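Local coordinates for protein endonuclease PI-MtuI (Mycobacterium tuberculosis, PDB 2IMZ) that probably splices itself out of a host RecA precursor and joins the flanking segments, as the splicing domain of an intein that also has a homing endonuclease, at residues 38-42 with 127-132; 57-62 with 135-141; 92-96 with 160-165. The protein carries 1 engineered substitution. All coordinates share one frame; numbering follows the deposited sequence.

Contact 1: residues 38-42 with 127-132; sequences GTLHA and MLAEEL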
loop_
_atom_site.group_PDB
_atom_site.type_symbol
_atom_site.label_atom_id
_atom_site.label_comp_id
_atom_site.label_asym_id
_atom_site.label_seq_id
_atom_site.Cartn_x
_atom_site.Cartn_y
_atom_site.Cartn_z
ATOM N N GLY A 38 -11.397 -8.898 8.681
ATOM C CA GLY A 38 -11.728 -9.825 7.614
ATOM C C GLY A 38 -13.081 -9.594 6.966
ATOM O O GLY A 38 -13.429 -10.278 6.001
ATOM N N THR A 39 -13.858 -8.649 7.487
ATOM C CA THR A 39 -15.158 -8.366 6.894
ATOM C C THR A 39 -14.929 -7.581 5.607
ATOM O O THR A 39 -13.919 -6.889 5.467
ATOM C CB THR A 39 -16.069 -7.557 7.849
ATOM O OG1 THR A 39 -15.393 -6.375 8.289
ATOM C CG2 THR A 39 -16.445 -8.402 9.062
ATOM N N LEU A 40 -15.859 -7.698 4.668
ATOM C CA LEU A 40 -15.730 -7.011 3.386
ATOM C C LEU A 40 -16.697 -5.846 3.236
ATOM O O LEU A 40 -17.844 -5.907 3.681
ATOM C CB LEU A 40 -15.929 -8.018 2.256
ATOM C CG LEU A 40 -14.933 -9.170 2.401
ATOM C CD1 LEU A 40 -15.307 -10.310 1.496
ATOM C CD2 LEU A 40 -13.528 -8.657 2.101
ATOM N N HIS A 41 -16.220 -4.782 2.598
ATOM C CA HIS A 41 -17.016 -3.575 2.405
ATOM C C HIS A 41 -16.778 -2.940 1.049
ATOM O O HIS A 41 -15.705 -3.080 0.465
ATOM C CB HIS A 41 -16.665 -2.537 3.474
ATOM C CG HIS A 41 -16.729 -3.060 4.873
ATOM N ND1 HIS A 41 -15.796 -3.934 5.387
ATOM C CD2 HIS A 41 -17.625 -2.841 5.864
ATOM C CE1 HIS A 41 -16.114 -4.230 6.634
ATOM N NE2 HIS A 41 -17.221 -3.581 6.947
ATOM N N ALA A 42 -17.781 -2.226 0.554
ATOM C CA ALA A 42 -17.638 -1.536 -0.718
ATOM C C ALA A 42 -16.939 -0.213 -0.420
ATOM O O ALA A 42 -17.404 0.570 0.407
ATOM C CB ALA A 42 -19.004 -1.280 -1.343
ATOM N N MET A 127 -21.885 -3.012 5.029
ATOM C CA MET A 127 -21.022 -4.180 4.893
ATOM C C MET A 127 -21.566 -5.083 3.788
ATOM O O MET A 127 -22.780 -5.231 3.641
ATOM C CB MET A 127 -20.961 -4.934 6.225
ATOM C CG MET A 127 -19.820 -5.935 6.336
ATOM S SD MET A 127 -19.456 -6.364 8.061
ATOM C CE MET A 127 -20.190 -7.977 8.193
ATOM N N LEU A 128 -20.663 -5.680 3.013
ATOM C CA LEU A 128 -21.044 -6.558 1.908
ATOM C C LEU A 128 -21.419 -7.967 2.355
ATOM O O LEU A 128 -20.998 -8.431 3.414
ATOM C CB LEU A 128 -19.900 -6.655 0.896
ATOM C CG LEU A 128 -19.469 -5.382 0.168
ATOM C CD1 LEU A 128 -18.136 -5.633 -0.524
ATOM C CD2 LEU A 128 -20.533 -4.975 -0.843
ATOM N N ALA A 129 -22.200 -8.648 1.525
ATOM C CA ALA A 129 -22.619 -10.013 1.821
ATOM C C ALA A 129 -21.458 -10.984 1.606
ATOM O O ALA A 129 -21.405 -12.042 2.230
ATOM C CB ALA A 129 -23.797 -10.401 0.941
ATOM N N GLU A 130 -20.527 -10.625 0.726
ATOM C CA GLU A 130 -19.373 -11.481 0.461
ATOM C C GLU A 130 -18.682 -11.875 1.759
ATOM O O GLU A 130 -18.549 -11.062 2.680
ATOM C CB GLU A 130 -18.356 -10.775 -0.443
ATOM C CG GLU A 130 -18.688 -10.797 -1.933
ATOM C CD GLU A 130 -19.688 -9.736 -2.341
ATOM O OE1 GLU A 130 -20.289 -9.095 -1.447
ATOM O OE2 GLU A 130 -19.876 -9.546 -3.566
ATOM N N GLU A 131 -18.238 -13.126 1.822
ATOM C CA GLU A 131 -17.548 -13.642 2.997
ATOM C C GLU A 131 -16.101 -13.912 2.607
ATOM O O GLU A 131 -15.827 -14.349 1.490
ATOM C CB GLU A 131 -18.199 -14.950 3.462
ATOM C CG GLU A 131 -17.823 -15.358 4.880
ATOM C CD GLU A 131 -18.238 -16.778 5.215
ATOM O OE1 GLU A 131 -19.317 -17.209 4.763
ATOM O OE2 GLU A 131 -17.484 -17.460 5.944
ATOM N N LEU A 132 -15.172 -13.647 3.519
ATOM C CA LEU A 132 -13.768 -13.894 3.227
ATOM C C LEU A 132 -13.518 -15.397 3.285
ATOM O O LEU A 132 -13.665 -16.022 4.334
ATOM C CB LEU A 132 -12.878 -13.167 4.242
ATOM C CG LEU A 132 -11.365 -13.235 4.021
ATOM C CD1 LEU A 132 -11.011 -12.646 2.667
ATOM C CD2 LEU A 132 -10.659 -12.466 5.129
HETATM O O HOH W 1 -15.675 -12.268 5.998
HETATM O O HOH W 2 -18.201 -9.376 4.715
HETATM O O HOH W 3 -20.091 -1.964 2.251
#

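Contact 2: residues 57-62 with 135-141; sequences IGLRIA and SVIREVL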
loop_
_atom_site.group_PDB
_atom_site.type_symbol
_atom_site.label_atom_id
_atom_site.label_comp_id
_atom_site.label_asym_id
_atom_site.label_seq_id
_atom_site.Cartn_x
_atom_site.Cartn_y
_atom_site.Cartn_z
ATOM N N ILE A 57 4.782 -11.623 -12.318
ATOM C CA ILE A 57 4.667 -13.071 -12.303
ATOM C C ILE A 57 3.177 -13.391 -12.249
ATOM O O ILE A 57 2.363 -12.505 -11.984
ATOM C CB ILE A 57 5.425 -13.703 -11.102
ATOM C CG1 ILE A 57 4.991 -13.075 -9.775
ATOM C CG2 ILE A 57 6.922 -13.534 -11.311
ATOM C CD1 ILE A 57 3.703 -13.644 -9.216
ATOM N N GLY A 58 2.821 -14.643 -12.515
ATOM C CA GLY A 58 1.417 -15.013 -12.520
ATOM C C GLY A 58 1.015 -16.101 -11.550
ATOM O O GLY A 58 1.751 -17.065 -11.321
ATOM N N LEU A 59 -0.173 -15.944 -10.977
ATOM C CA LEU A 59 -0.704 -16.914 -10.034
ATOM C C LEU A 59 -2.095 -17.325 -10.484
ATOM O O LEU A 59 -3.031 -16.527 -10.410
ATOM C CB LEU A 59 -0.783 -16.301 -8.629
ATOM C CG LEU A 59 0.522 -15.734 -8.051
ATOM C CD1 LEU A 59 0.243 -15.082 -6.703
ATOM C CD2 LEU A 59 1.549 -16.848 -7.905
ATOM N N ARG A 60 -2.232 -18.555 -10.982
ATOM C CA ARG A 60 -3.545 -19.031 -11.396
ATOM C C ARG A 60 -4.189 -19.583 -10.138
ATOM O O ARG A 60 -3.655 -20.484 -9.494
ATOM C CB ARG A 60 -3.450 -20.125 -12.467
ATOM C CG ARG A 60 -4.820 -20.505 -13.032
ATOM C CD ARG A 60 -4.698 -21.253 -14.355
ATOM N NE ARG A 60 -3.958 -22.504 -14.210
ATOM C CZ ARG A 60 -4.458 -23.622 -13.696
ATOM N NH1 ARG A 60 -5.715 -23.663 -13.273
ATOM N NH2 ARG A 60 -3.695 -24.704 -13.599
ATOM N N ILE A 61 -5.343 -19.024 -9.795
ATOM C CA ILE A 61 -6.068 -19.398 -8.592
ATOM C C ILE A 61 -7.099 -20.477 -8.888
ATOM O O ILE A 61 -7.571 -20.589 -10.018
ATOM C CB ILE A 61 -6.787 -18.154 -8.020
ATOM C CG1 ILE A 61 -5.810 -16.972 -7.979
ATOM C CG2 ILE A 61 -7.362 -18.451 -6.640
ATOM C CD1 ILE A 61 -4.531 -17.223 -7.193
ATOM N N ALA A 62 -7.433 -21.285 -7.879
ATOM C CA ALA A 62 -8.448 -22.320 -8.068
ATOM C C ALA A 62 -9.678 -21.576 -8.583
ATOM O O ALA A 62 -10.046 -20.532 -8.045
ATOM C CB ALA A 62 -8.759 -23.014 -6.739
ATOM N N SER A 135 -8.720 -19.722 -1.125
ATOM C CA SER A 135 -8.584 -20.600 -2.279
ATOM C C SER A 135 -7.111 -20.845 -2.542
ATOM O O SER A 135 -6.279 -19.977 -2.290
ATOM C CB SER A 135 -9.235 -19.968 -3.510
ATOM O OG SER A 135 -10.640 -19.901 -3.349
ATOM N N VAL A 136 -6.790 -22.031 -3.051
ATOM C CA VAL A 136 -5.408 -22.381 -3.324
ATOM C C VAL A 136 -4.905 -21.921 -4.682
ATOM O O VAL A 136 -5.679 -21.727 -5.623
ATOM C CB VAL A 136 -5.189 -23.911 -3.228
ATOM C CG1 VAL A 136 -5.528 -24.393 -1.831
ATOM C CG2 VAL A 136 -6.044 -24.633 -4.265
ATOM N N ILE A 137 -3.592 -21.734 -4.762
ATOM C CA ILE A 137 -2.927 -21.345 -5.996
ATOM C C ILE A 137 -2.721 -22.645 -6.771
ATOM O O ILE A 137 -2.129 -23.598 -6.254
ATOM C CB ILE A 137 -1.560 -20.694 -5.707
ATOM C CG1 ILE A 137 -1.769 -19.335 -5.031
ATOM C CG2 ILE A 137 -0.772 -20.529 -6.996
ATOM C CD1 ILE A 137 -0.497 -18.712 -4.495
ATOM N N ARG A 138 -3.219 -22.689 -8.002
ATOM C CA ARG A 138 -3.105 -23.892 -8.822
ATOM C C ARG A 138 -1.819 -23.919 -9.640
ATOM O O ARG A 138 -1.314 -24.992 -9.979
ATOM C CB ARG A 138 -4.299 -23.993 -9.784
ATOM C CG ARG A 138 -5.667 -23.804 -9.134
ATOM C CD ARG A 138 -6.438 -25.101 -8.905
ATOM N NE ARG A 138 -5.813 -25.968 -7.920
ATOM C CZ ARG A 138 -6.465 -26.864 -7.180
ATOM N NH1 ARG A 138 -7.778 -27.020 -7.301
ATOM N NH2 ARG A 138 -5.799 -27.605 -6.310
ATOM N N GLU A 139 -1.284 -22.744 -9.956
ATOM C CA GLU A 139 -0.085 -22.677 -10.777
ATOM C C GLU A 139 0.642 -21.337 -10.692
ATOM O O GLU A 139 0.014 -20.284 -10.585
ATOM C CB GLU A 139 -0.478 -22.961 -12.232
ATOM C CG GLU A 139 0.636 -22.831 -13.254
ATOM C CD GLU A 139 0.139 -23.010 -14.680
ATOM O OE1 GLU A 139 -1.084 -23.193 -14.880
ATOM O OE2 GLU A 139 0.973 -22.958 -15.606
ATOM N N VAL A 140 1.970 -21.389 -10.729
ATOM C CA VAL A 140 2.793 -20.183 -10.707
ATOM C C VAL A 140 3.385 -20.033 -12.107
ATOM O O VAL A 140 4.051 -20.943 -12.608
ATOM C CB VAL A 140 3.934 -20.289 -9.672
ATOM C CG1 VAL A 140 4.839 -19.067 -9.767
ATOM C CG2 VAL A 140 3.351 -20.407 -8.267
ATOM N N LEU A 141 3.125 -18.892 -12.740
ATOM C CA LEU A 141 3.611 -18.633 -14.093
ATOM C C LEU A 141 4.878 -17.785 -14.117
ATOM O O LEU A 141 5.068 -16.907 -13.275
ATOM C CB LEU A 141 2.525 -17.944 -14.928
ATOM C CG LEU A 141 1.223 -18.700 -15.220
ATOM C CD1 LEU A 141 1.543 -20.006 -15.924
ATOM C CD2 LEU A 141 0.460 -18.957 -13.934
#

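Contact 3: residues 92-96 with 160-165; sequences RVAQP and VAEGVV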
loop_
_atom_site.group_PDB
_atom_site.type_symbol
_atom_site.label_atom_id
_atom_site.label_comp_id
_atom_site.label_asym_id
_atom_site.label_seq_id
_atom_site.Cartn_x
_atom_site.Cartn_y
_atom_site.Cartn_z
ATOM N N ARG A 92 -2.661 -20.899 0.113
ATOM C CA ARG A 92 -4.000 -20.339 0.062
ATOM C C ARG A 92 -3.969 -18.816 0.105
ATOM O O ARG A 92 -3.117 -18.212 0.768
ATOM C CB ARG A 92 -4.852 -20.882 1.218
ATOM C CG ARG A 92 -5.106 -22.386 1.130
ATOM C CD ARG A 92 -6.055 -22.881 2.218
ATOM N NE ARG A 92 -5.467 -22.840 3.554
ATOM C CZ ARG A 92 -4.473 -23.623 3.966
ATOM N NH1 ARG A 92 -3.940 -24.518 3.147
ATOM N NH2 ARG A 92 -4.017 -23.519 5.207
ATOM N N VAL A 93 -4.885 -18.201 -0.633
ATOM C CA VAL A 93 -4.991 -16.748 -0.669
ATOM C C VAL A 93 -6.439 -16.379 -0.403
ATOM O O VAL A 93 -7.341 -17.184 -0.628
ATOM C CB VAL A 93 -4.549 -16.160 -2.040
ATOM C CG1 VAL A 93 -3.074 -16.466 -2.284
ATOM C CG2 VAL A 93 -5.407 -16.717 -3.166
ATOM N N ALA A 94 -6.660 -15.167 0.095
ATOM C CA ALA A 94 -8.013 -14.704 0.395
ATOM C C ALA A 94 -8.810 -14.472 -0.886
ATOM O O ALA A 94 -8.387 -13.714 -1.759
ATOM C CB ALA A 94 -7.950 -13.416 1.211
ATOM N N GLN A 95 -9.960 -15.134 -0.984
ATOM C CA GLN A 95 -10.844 -15.018 -2.147
ATOM C C GLN A 95 -12.284 -14.884 -1.664
ATOM O O GLN A 95 -12.930 -15.875 -1.319
ATOM C CB GLN A 95 -10.722 -16.255 -3.044
ATOM C CG GLN A 95 -11.714 -16.267 -4.211
ATOM C CD GLN A 95 -11.693 -17.567 -4.993
ATOM O OE1 GLN A 95 -10.961 -17.709 -5.976
ATOM N NE2 GLN A 95 -12.495 -18.532 -4.553
ATOM N N PRO A 96 -12.802 -13.650 -1.621
ATOM C CA PRO A 96 -14.176 -13.401 -1.174
ATOM C C PRO A 96 -15.217 -14.090 -2.050
ATOM O O PRO A 96 -15.111 -14.083 -3.275
ATOM C CB PRO A 96 -14.282 -11.880 -1.235
ATOM C CG PRO A 96 -12.881 -11.443 -0.921
ATOM C CD PRO A 96 -12.065 -12.382 -1.770
ATOM N N VAL A 160 -10.128 -6.315 -4.176
ATOM C CA VAL A 160 -10.142 -7.618 -4.804
ATOM C C VAL A 160 -9.768 -7.437 -6.268
ATOM O O VAL A 160 -10.366 -6.632 -6.980
ATOM C CB VAL A 160 -11.535 -8.276 -4.687
ATOM C CG1 VAL A 160 -11.621 -9.494 -5.602
ATOM C CG2 VAL A 160 -11.782 -8.689 -3.242
ATOM N N ALA A 161 -8.740 -8.170 -6.688
ATOM C CA ALA A 161 -8.252 -8.146 -8.064
ATOM C C ALA A 161 -8.187 -9.610 -8.481
ATOM O O ALA A 161 -7.587 -10.423 -7.775
ATOM C CB ALA A 161 -6.864 -7.510 -8.120
ATOM N N GLU A 162 -8.797 -9.940 -9.617
ATOM C CA GLU A 162 -8.842 -11.318 -10.099
ATOM C C GLU A 162 -9.425 -12.220 -9.005
ATOM O O GLU A 162 -9.045 -13.386 -8.866
ATOM C CB GLU A 162 -7.449 -11.816 -10.502
ATOM C CG GLU A 162 -6.902 -11.195 -11.782
ATOM C CD GLU A 162 -7.766 -11.493 -12.994
ATOM O OE1 GLU A 162 -8.242 -12.641 -13.115
ATOM O OE2 GLU A 162 -7.957 -10.589 -13.833
ATOM N N GLY A 163 -10.352 -11.656 -8.232
ATOM C CA GLY A 163 -11.004 -12.397 -7.166
ATOM C C GLY A 163 -10.207 -12.613 -5.890
ATOM O O GLY A 163 -10.718 -13.221 -4.952
ATOM N N VAL A 164 -8.981 -12.097 -5.841
ATOM C CA VAL A 164 -8.093 -12.261 -4.687
ATOM C C VAL A 164 -7.916 -10.937 -3.941
ATOM O O VAL A 164 -7.801 -9.892 -4.570
ATOM C CB VAL A 164 -6.694 -12.739 -5.155
ATOM C CG1 VAL A 164 -5.768 -12.929 -3.960
ATOM C CG2 VAL A 164 -6.823 -14.033 -5.939
ATOM N N VAL A 165 -7.900 -10.970 -2.609
ATOM C CA VAL A 165 -7.698 -9.731 -1.862
ATOM C C VAL A 165 -6.223 -9.366 -1.940
ATOM O O VAL A 165 -5.366 -10.132 -1.493
ATOM C CB VAL A 165 -8.065 -9.863 -0.366
ATOM C CG1 VAL A 165 -7.766 -8.547 0.351
ATOM C CG2 VAL A 165 -9.536 -10.224 -0.210
HETATM O O HOH W 4 -13.581 -13.120 -5.017
#

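Contact 1: residues 38-42 with 127-132
Leu-40 and His-41, near the start of strand 40-52 in the all-beta HINT (Hedgehog/intein) fold, are met at the protein surface by the irregular segment 127-132, which leads into strand 134-153. One direct backbone hydrogen bond joins the two: Leu-128 N donates to Leu-40 O at 2.9 Å, with an N-H...O angle of 159°. Elsewhere waters bridge the two backbones. One water links Gly-38 O to Leu-132 N. Another accepts from Leu-40 N and donates to both Leu-128 O and Glu-130 O, so a single molecule serves three peptide groups where 127-132 bows outward.

Met-127 supplies the contact with the imidazole. Its CG lies over one face of the His-41 ring, a CH-pi contact 4.0 Å from the centroid and 30° off the normal, with SD oblique to the same ring. A bend at the last torsion (chi3 104°) then carries the methyl CE across Thr-39, the two side chains crossing at about a right angle. Met-127 SD is 3.6 Å from Thr-39 CB, while Thr-39 OG1 is hydrogen-bonded to Asp-37 OD1.

Apolar packing covers the other flank. Leu-128 CD1 packs on the peptide between His-41 and Ala-42, 3.4 Å from His-41 C, and its CD2 lies 4.0 Å from Ala-42 CB. Leu-40 CD1 meets Glu-130 CB at 3.6 Å, and Leu-40 also packs on Val-32, Ala-34 and Pro-96, which makes it the buried residue of the contact. Separately, Leu-132 packs on the backbone of Gly-38, its CB 3.4 Å from Gly-38 O.

Contact 2: residues 57-62 with 135-141
Arg-60 faces both Arg-138 and Glu-139, a classic beta bulge where strands 54-61 and 134-153 run antiparallel in the main sheet of the intein fold. Arg-60 O takes a hydrogen bond from Arg-138 N at 2.7 Å and a weak, longer one from Glu-139 N. The extra residue shifts the register by one, so that Leu-59 pairs with Val-140 but Ile-61 with Ile-137.

Gly-58, with no side chain, lets Leu-141 come in close. Leu-141 CB lies 4.0 Å from Gly-58 CA, and its CD2 lies against the Gly-58 carbonyl; Leu-141 also packs on Trp-68 of strand 66-69. On the other face of the sheet the branched side chains fit against one another. Leu-59 and Val-140 lie side by side, pointing the same way, with CD2 and CG2 4.0 Å apart. Ile-61 and Ile-137 cross instead, the bent tip CD1 of Ile-61 reaching 4.1 Å from Ile-137 CG1; Leu-87 touches both Leu-59 and Ile-137.

Arg-138 is the bump made by the bulge. Its chain, bent at chi2 (-103°) and again at chi3, lays CG close against the backbone of Ala-62, 3.3 Å from CA, and CD 3.8 Å from Ala-62 CB. Ala-62 N in turn donates to Val-136 O, with the donor almost in line with the carbonyl.

CB of Arg-138 lies against one face of the Arg-60 guanidinium, offset toward its rim, while the edge of the group meets Glu-139. Guanidinium and carboxylate planes stand 80° apart, so the salt bridge is not a flat two-to-two pairing. Both donors meet one oxygen on its anti side, but from opposite faces of the carboxylate plane: Arg-60 NE reaches Glu-139 OE1 at 3.0 Å and Arg-60 NH2 reaches the same OE1 at 3.3 Å.

Contact 3: residues 92-96 with 160-165
A C-terminal beta hairpin, strands 159-161 and 164-166 joined by a type I' turn from Ala-161 to Val-164, packs here against segment 92-96, which includes strand 92-94, near the centre of the HINT fold. Val-164 and Val-165 meet Ala-94 through the backbone. Ala-94 O is held by Val-165 N at 2.9 Å, the N-H...O angle being 162°, and the same oxygen receives a CA-H...O contact from Val-164 CA at 3.3 Å. Gly-163 O in the turn plays the matching part for the other segment, taking a CA-H...O contact from Gln-95 CA at 3.3 Å. A water also donates to this turn carbonyl.

Side chains close the contact around these backbone links. With CG1 opposite the backbone N (chi1 -179°), Val-164 lays that methyl against Val-93 CG2 at 3.9 Å; Val-75 of strand 74-77 packs on both valines. Val-165 turns to the other side, where its CG2 is 3.8 Å from Ala-94 CB. The same methyl also packs against the Pro-96 ring, whose side chain crosses that of Val-165 at about a right angle. Val-160 slides past the proline in the opposite direction, and Val-32 packs on Val-160 from strand 30-34.

Glu-162, at the turn, reaches away from this interface to a salt bridge with Arg-7. The chain runs on from the hairpin to the C-terminal Asn-168, found here as an aminosuccinimide, consistent with the asparagine cyclisation step of splicing. Pro-96 CG touches one valine from each hairpin strand, 3.8 Å from Val-160 CG2 and 3.6 Å from Val-165 CG2.

Contact 3 stands between the other two, its centre about 12 Å from that of contact 1 and about 11 Å from that of contact 2, which are themselves about 23 Å apart. It touches contact 1 through packing of Leu-40 CD1 on Pro-96 CB at 3.3 Å and of Leu-132 CD1 on Ala-94 CB. Towards contact 2, Val-93 N lies 2.8 Å from Ser-135 O, a probable hydrogen bond. Segments 127-132 and 135-141 nearly follow one another in the chain, so one run of backbone serves both outer contacts. Contact 3 lies close to the C-terminal splice site in sequence; the Val-165 side chain is about 11 Å from a bound zinc ion. Glu-152, His-157 and Asn-168 take part in zinc binding.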